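Local coordinates for protein prophenoloxidase b (Marsupenaeus japonicus, PDB 3WKY) that probably oxidises monophenols and o-diphenols at a type 3 dicopper centre once this crustacean plasma proenzyme is activated, at residues 197-202 against 382-387; 529-534 against 545-550. One frame throughout, in Å; residues are numbered along the deposited sequence.

Interaction 1 of 2, residues 197-202 against 382-387; sequences SFHWHW and GAVETA. With CUO (Cu2-o2 cluster), chain J.
His199 and the backbone carbonyl of Val384 are joined by a short, straight hydrogen bond: His199 ND1 donates to Val384 O at 2.7 Å, with an N-H...O angle of 167°. The oxygen lies in the plane of the imidazole, and the N-H in turn meets a lone pair in the carbonyl plane. With ND1 protonated, NE2 is left to bind metal, and His199 NE2 sits 2.2 Å from copper CU1 of the dicopper-oxygen cluster. Because CG is anti to the backbone N (chi1 -163°), the ring reaches between loop and metal, and the carbonyl limits its rotation. Val384 is thus a second-shell partner that positions a copper ligand; His203 and His226 complete the protein ligands of CU1.

One residue on, Trp200 meets the loop with the CE3/CZ3 edge of its six-membered ring. Val384 CG2 approaches Trp200 CE3 obliquely at 3.9 Å, while the Glu385 side chain runs beside the indole in the same direction. Glu385 CB packs 3.6 Å from Trp200 CE3. A bend at chi2 (-78°) then brings the carboxylate to the rim, where Glu385 OE1 lies 3.3 Å from Trp200 CE3, near the indole plane, with the two planes almost perpendicular. The other oxygen, OE2, is held in a salt bridge by Arg141. Replacing Glu385 by alanine removes the carboxylate, which is likely to leave Arg141 without its charged mate and the CE3 edge without the oxygen beside it.

The contact lies buried in the copper-containing domain. Helix 193-205 supplies the histidine and tryptophan, helix 134-137 packs on Trp200 and Glu385 through Leu134, and the loop links helix 356-365, which carries His357 and His361, to helix 391-409, which carries His397, all three in the cluster pocket.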
loop_
_atom_site.group_PDB
_atom_site.type_symbol
_atom_site.label_atom_id
_atom_site.label_comp_id
_atom_site.label_asym_id
_atom_site.label_seq_id
_atom_site.Cartn_x
_atom_site.Cartn_y
_atom_site.Cartn_z
ATOM N N SER A 197 19.929 -13.052 34.225
ATOM C CA SER A 197 20.434 -14.300 34.812
ATOM C C SER A 197 19.312 -15.193 35.329
ATOM O O SER A 197 19.373 -16.412 35.186
ATOM C CB SER A 197 21.425 -14.000 35.942
ATOM O OG SER A 197 22.570 -13.352 35.417
ATOM N N PHE A 198 18.300 -14.583 35.940
ATOM C CA PHE A 198 17.121 -15.326 36.385
ATOM C C PHE A 198 16.473 -16.043 35.198
ATOM O O PHE A 198 16.067 -17.200 35.288
ATOM C CB PHE A 198 16.125 -14.386 37.064
ATOM C CG PHE A 198 14.730 -14.941 37.154
ATOM C CD1 PHE A 198 14.439 -15.992 38.019
ATOM C CD2 PHE A 198 13.707 -14.406 36.377
ATOM C CE1 PHE A 198 13.155 -16.507 38.105
ATOM C CE2 PHE A 198 12.410 -14.911 36.460
ATOM C CZ PHE A 198 12.134 -15.960 37.323
ATOM N N HIS A 199 16.381 -15.349 34.069
ATOM C CA HIS A 199 15.805 -15.959 32.891
ATOM C C HIS A 199 16.603 -17.198 32.429
ATOM O O HIS A 199 16.031 -18.231 32.078
ATOM C CB HIS A 199 15.723 -14.912 31.781
ATOM C CG HIS A 199 14.812 -15.295 30.678
ATOM N ND1 HIS A 199 15.254 -15.548 29.399
ATOM C CD2 HIS A 199 13.471 -15.482 30.658
ATOM C CE1 HIS A 199 14.230 -15.873 28.638
ATOM N NE2 HIS A 199 13.139 -15.820 29.377
ATOM N N TRP A 200 17.925 -17.086 32.423
ATOM C CA TRP A 200 18.802 -18.232 32.157
ATOM C C TRP A 200 18.518 -19.375 33.149
ATOM O O TRP A 200 18.292 -20.525 32.750
ATOM C CB TRP A 200 20.250 -17.745 32.244
ATOM C CG TRP A 200 21.382 -18.754 32.394
ATOM C CD1 TRP A 200 21.849 -19.305 33.567
ATOM C CD2 TRP A 200 22.270 -19.217 31.358
ATOM N NE1 TRP A 200 22.939 -20.114 33.310
ATOM C CE2 TRP A 200 23.222 -20.069 31.967
ATOM C CE3 TRP A 200 22.349 -18.999 29.974
ATOM C CZ2 TRP A 200 24.224 -20.718 31.238
ATOM C CZ3 TRP A 200 23.355 -19.650 29.242
ATOM C CH2 TRP A 200 24.278 -20.496 29.881
ATOM N N HIS A 201 18.521 -19.050 34.436
ATOM C CA HIS A 201 18.243 -20.064 35.453
ATOM C C HIS A 201 16.892 -20.728 35.276
ATOM O O HIS A 201 16.769 -21.958 35.403
ATOM C CB HIS A 201 18.382 -19.477 36.857
ATOM C CG HIS A 201 19.801 -19.413 37.319
ATOM N ND1 HIS A 201 20.446 -20.501 37.877
ATOM C CD2 HIS A 201 20.708 -18.408 37.296
ATOM C CE1 HIS A 201 21.688 -20.163 38.179
ATOM N NE2 HIS A 201 21.875 -18.902 37.836
ATOM N N TRP A 202 15.873 -19.927 34.980
ATOM C CA TRP A 202 14.545 -20.504 34.830
ATOM C C TRP A 202 14.543 -21.558 33.735
ATOM O O TRP A 202 13.999 -22.657 33.896
ATOM C CB TRP A 202 13.459 -19.438 34.576
ATOM C CG TRP A 202 12.100 -20.073 34.706
ATOM C CD1 TRP A 202 11.326 -20.143 35.843
ATOM C CD2 TRP A 202 11.408 -20.817 33.700
ATOM N NE1 TRP A 202 10.178 -20.864 35.583
ATOM C CE2 TRP A 202 10.211 -21.289 34.274
ATOM C CE3 TRP A 202 11.684 -21.126 32.358
ATOM C CZ2 TRP A 202 9.285 -22.057 33.553
ATOM C CZ3 TRP A 202 10.766 -21.886 31.644
ATOM C CH2 TRP A 202 9.580 -22.338 32.240
ATOM N N GLY A 382 17.666 -14.769 20.521
ATOM C CA GLY A 382 18.050 -16.161 20.336
ATOM C C GLY A 382 18.666 -16.855 21.561
ATOM O O GLY A 382 18.944 -18.052 21.505
ATOM N N ALA A 383 18.868 -16.131 22.662
ATOM C CA ALA A 383 19.566 -16.714 23.826
ATOM C C ALA A 383 18.872 -16.355 25.128
ATOM O O ALA A 383 18.465 -15.211 25.303
ATOM C CB ALA A 383 21.008 -16.229 23.859
ATOM N N VAL A 384 18.760 -17.308 26.058
ATOM C CA VAL A 384 17.979 -17.044 27.272
ATOM C C VAL A 384 18.614 -16.034 28.204
ATOM O O VAL A 384 17.912 -15.360 28.959
ATOM C CB VAL A 384 17.612 -18.337 28.064
ATOM C CG1 VAL A 384 16.578 -19.156 27.300
ATOM C CG2 VAL A 384 18.852 -19.179 28.341
ATOM N N GLU A 385 19.936 -15.932 28.180
ATOM C CA GLU A 385 20.592 -15.007 29.094
ATOM C C GLU A 385 20.600 -13.576 28.570
ATOM O O GLU A 385 20.990 -12.659 29.298
ATOM C CB GLU A 385 22.012 -15.483 29.463
ATOM C CG GLU A 385 23.058 -15.370 28.346
ATOM C CD GLU A 385 22.981 -16.468 27.295
ATOM O OE1 GLU A 385 21.982 -17.224 27.221
ATOM O OE2 GLU A 385 23.948 -16.583 26.517
ATOM N N THR A 386 20.149 -13.372 27.327
ATOM C CA THR A 386 20.130 -12.024 26.744
ATOM C C THR A 386 18.765 -11.531 26.220
ATOM O O THR A 386 18.600 -10.337 25.979
ATOM C CB THR A 386 21.128 -11.901 25.559
ATOM O OG1 THR A 386 20.830 -12.902 24.577
ATOM C CG2 THR A 386 22.588 -12.046 26.034
ATOM N N ALA A 387 17.810 -12.437 26.019
ATOM C CA ALA A 387 16.570 -12.087 25.304
ATOM C C ALA A 387 15.734 -11.013 25.991
ATOM O O ALA A 387 15.137 -10.163 25.326
ATOM C CB ALA A 387 15.723 -13.331 25.031
HETATM CU CU1 CUO J . 11.560 -17.226 28.806
HETATM CU CU2 CUO J . 10.371 -16.656 25.455
HETATM O O1 CUO J . 11.062 -17.763 26.948
HETATM O O2 CUO J . 12.120 -16.501 26.749
#

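Interaction 2 of 2, residues 529-534 against 545-550; sequences EVDVFE and ITRHSN. With NAG (2-acetamido-2-deoxy-beta-D-glucopyranose), chain F.
The guanidinium of Arg547 lies flat on one face of the Phe533 ring, the centres 3.8 Å apart and the planes tilted by only 16°. NE stands over the middle of the ring and CZ above the same face, a cation-pi contact that a CH-pi contact from Arg547 CD extends. Where the arginine leaves its strand, Arg547 CG comes to 3.4 Å from Phe533 CZ. At the edge of the phenyl ring, Ile545 CG2 touches Phe533 CZ at 4.1 Å.

The NE/NH2 edge of the guanidinium is taken by Asp531. Its carboxylate is nearly coplanar with the guanidinium and is gripped side-on: Arg547 NH2 donates to Asp531 OD1 at 3.0 Å and Arg547 NE to Asp531 OD2 at 2.9 Å, both almost straight. OD1 offers its syn lone pair, and OD2 is also met from the syn side but 20° out of the carboxylate plane. Bends at chi2 and chi3 fold the arginine over Phe533 and bring its edge up to the acid.

Asp531 OD2 also accepts from a water, 2.8 Å away, that bridges to His548 O, and it hydrogen-bonds to Tyr487 OH; OD1 has a further partner in Ser553 N. Past Arg547, the backbone N of Asn550 donates to His548 ND1, and Asn550 ND2 carries an N-linked sugar.

Strands 531-534 and 545-548 belong to different sheets of the Ig-like domain, and their side chains meet between the sheets. The paired charges probably offset one another in large part, while several donors around the buried carboxylate probably stabilise its ionised form. With one face on the phenyl ring and two nitrogens on the acid, the guanidinium has little freedom to turn.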
loop_
_atom_site.group_PDB
_atom_site.type_symbol
_atom_site.label_atom_id
_atom_site.label_comp_id
_atom_site.label_asym_id
_atom_site.label_seq_id
_atom_site.Cartn_x
_atom_site.Cartn_y
_atom_site.Cartn_z
ATOM N N GLU A 529 2.613 -12.176 41.844
ATOM C CA GLU A 529 2.814 -12.777 43.162
ATOM C C GLU A 529 3.717 -11.919 44.041
ATOM O O GLU A 529 4.796 -11.500 43.628
ATOM C CB GLU A 529 3.387 -14.197 43.019
ATOM C CG GLU A 529 3.569 -14.939 44.360
ATOM C CD GLU A 529 3.933 -16.395 44.167
ATOM O OE1 GLU A 529 3.385 -17.036 43.229
ATOM O OE2 GLU A 529 4.772 -16.901 44.951
ATOM N N VAL A 530 3.259 -11.662 45.269
ATOM C CA VAL A 530 4.046 -10.965 46.278
ATOM C C VAL A 530 4.577 -12.016 47.252
ATOM O O VAL A 530 5.767 -12.026 47.588
ATOM C CB VAL A 530 3.181 -9.968 47.063
ATOM C CG1 VAL A 530 3.933 -9.424 48.297
ATOM C CG2 VAL A 530 2.738 -8.829 46.167
ATOM N N ASP A 531 3.687 -12.917 47.666
ATOM C CA ASP A 531 4.022 -13.935 48.664
ATOM C C ASP A 531 2.894 -14.953 48.748
ATOM O O ASP A 531 1.729 -14.592 48.965
ATOM C CB ASP A 531 4.229 -13.262 50.031
ATOM C CG ASP A 531 5.176 -14.040 50.952
ATOM O OD1 ASP A 531 5.744 -15.073 50.534
ATOM O OD2 ASP A 531 5.370 -13.587 52.104
ATOM N N VAL A 532 3.234 -16.224 48.556
ATOM C CA VAL A 532 2.267 -17.311 48.668
ATOM C C VAL A 532 2.941 -18.393 49.491
ATOM O O VAL A 532 3.955 -18.941 49.069
ATOM C CB VAL A 532 1.874 -17.878 47.277
ATOM C CG1 VAL A 532 1.093 -19.186 47.423
ATOM C CG2 VAL A 532 1.073 -16.849 46.483
ATOM N N PHE A 533 2.405 -18.687 50.677
ATOM C CA PHE A 533 3.101 -19.582 51.595
ATOM C C PHE A 533 2.143 -20.166 52.635
ATOM O O PHE A 533 1.089 -19.578 52.912
ATOM C CB PHE A 533 4.205 -18.802 52.315
ATOM C CG PHE A 533 3.679 -17.783 53.282
ATOM C CD1 PHE A 533 3.284 -16.527 52.841
ATOM C CD2 PHE A 533 3.556 -18.088 54.633
ATOM C CE1 PHE A 533 2.782 -15.589 53.723
ATOM C CE2 PHE A 533 3.056 -17.156 55.518
ATOM C CZ PHE A 533 2.666 -15.907 55.065
ATOM N N GLU A 534 2.504 -21.312 53.215
ATOM C CA GLU A 534 1.700 -21.882 54.297
ATOM C C GLU A 534 2.155 -21.363 55.659
ATOM O O GLU A 534 3.345 -21.212 55.921
ATOM C CB GLU A 534 1.708 -23.417 54.284
ATOM C CG GLU A 534 0.792 -24.026 55.356
ATOM C CD GLU A 534 0.685 -25.538 55.282
ATOM O OE1 GLU A 534 1.044 -26.117 54.234
ATOM O OE2 GLU A 534 0.237 -26.146 56.281
ATOM N N ILE A 545 0.140 -12.559 61.548
ATOM C CA ILE A 545 1.169 -13.236 60.771
ATOM C C ILE A 545 2.004 -12.169 60.076
ATOM O O ILE A 545 1.475 -11.353 59.314
ATOM C CB ILE A 545 0.576 -14.203 59.729
ATOM C CG1 ILE A 545 -0.241 -15.300 60.414
ATOM C CG2 ILE A 545 1.679 -14.834 58.907
ATOM C CD1 ILE A 545 -1.723 -15.184 60.183
ATOM N N THR A 546 3.301 -12.170 60.365
ATOM C CA THR A 546 4.212 -11.142 59.885
ATOM C C THR A 546 5.245 -11.780 58.969
ATOM O O THR A 546 5.849 -12.794 59.324
ATOM C CB THR A 546 4.949 -10.471 61.057
ATOM O OG1 THR A 546 4.021 -9.691 61.819
ATOM C CG2 THR A 546 6.068 -9.569 60.545
ATOM N N ARG A 547 5.437 -11.195 57.787
ATOM C CA ARG A 547 6.432 -11.686 56.849
ATOM C C ARG A 547 7.375 -10.573 56.450
ATOM O O ARG A 547 6.952 -9.434 56.228
ATOM C CB ARG A 547 5.757 -12.252 55.595
ATOM C CG ARG A 547 5.083 -13.588 55.824
ATOM C CD ARG A 547 6.079 -14.728 55.745
ATOM N NE ARG A 547 6.256 -15.175 54.365
ATOM C CZ ARG A 547 6.880 -16.294 54.010
ATOM N NH1 ARG A 547 7.400 -17.088 54.934
ATOM N NH2 ARG A 547 6.981 -16.623 52.725
ATOM N N HIS A 548 8.659 -10.898 56.356
ATOM C CA HIS A 548 9.688 -9.962 55.902
ATOM C C HIS A 548 9.846 -10.130 54.400
ATOM O O HIS A 548 9.647 -11.225 53.881
ATOM C CB HIS A 548 11.031 -10.268 56.572
ATOM C CG HIS A 548 12.101 -9.252 56.290
ATOM N ND1 HIS A 548 12.827 -9.239 55.121
ATOM C CD2 HIS A 548 12.566 -8.225 57.040
ATOM C CE1 HIS A 548 13.692 -8.236 55.154
ATOM N NE2 HIS A 548 13.558 -7.611 56.307
ATOM N N SER A 549 10.221 -9.064 53.717
ATOM C CA SER A 549 10.332 -9.119 52.259
ATOM C C SER A 549 11.370 -10.138 51.781
ATOM O O SER A 549 11.176 -10.781 50.746
ATOM C CB SER A 549 10.561 -7.715 51.685
ATOM O OG SER A 549 11.748 -7.117 52.177
ATOM N N ASN A 550 12.443 -10.334 52.550
ATOM C CA ASN A 550 13.478 -11.309 52.176
ATOM C C ASN A 550 12.986 -12.748 52.273
ATOM O O ASN A 550 13.664 -13.662 51.822
ATOM C CB ASN A 550 14.736 -11.163 53.044
ATOM C CG ASN A 550 15.655 -10.048 52.589
ATOM O OD1 ASN A 550 15.340 -9.297 51.666
ATOM N ND2 ASN A 550 16.810 -9.930 53.260
HETATM C C1 NAG F . 17.577 -8.762 52.882
HETATM C C2 NAG F . 18.358 -8.546 54.181
HETATM C C3 NAG F . 19.315 -7.373 54.010
HETATM C C4 NAG F . 20.246 -7.646 52.838
HETATM C C5 NAG F . 19.472 -8.057 51.588
HETATM C C6 NAG F . 20.434 -8.594 50.535
HETATM C C7 NAG F . 17.539 -9.178 56.380
HETATM C C8 NAG F . 17.045 -8.636 57.690
HETATM N N2 NAG F . 17.483 -8.357 55.329
HETATM O O3 NAG F . 20.080 -7.188 55.177
HETATM O O4 NAG F . 21.009 -6.492 52.556
HETATM O O5 NAG F . 18.515 -9.066 51.863
HETATM O O6 NAG F . 20.752 -9.930 50.858
HETATM O O7 NAG F . 17.972 -10.329 56.308
HETATM O O HOH W 1 7.538 -11.743 51.969
#

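Along the chain interaction 1 comes first, in the copper-containing domain, and interaction 2 follows in the Ig-like domain. Residues 197-202 and 382-387 bring together a helix and a loop about 180 residues apart, close to the centre of the chain. Residues 529-534 and 545-550, only 11 residues apart, join the outermost strands of two sheets, farther out. The centres of interactions 1 and 2 are about 26 Å apart. The nearest atoms of interactions 1 and 2 are about 11 Å apart, so the two do not touch. One thus organises the surroundings of a copper ligand, whereas the other ties sheet to sheet beside the glycosylated Asn550.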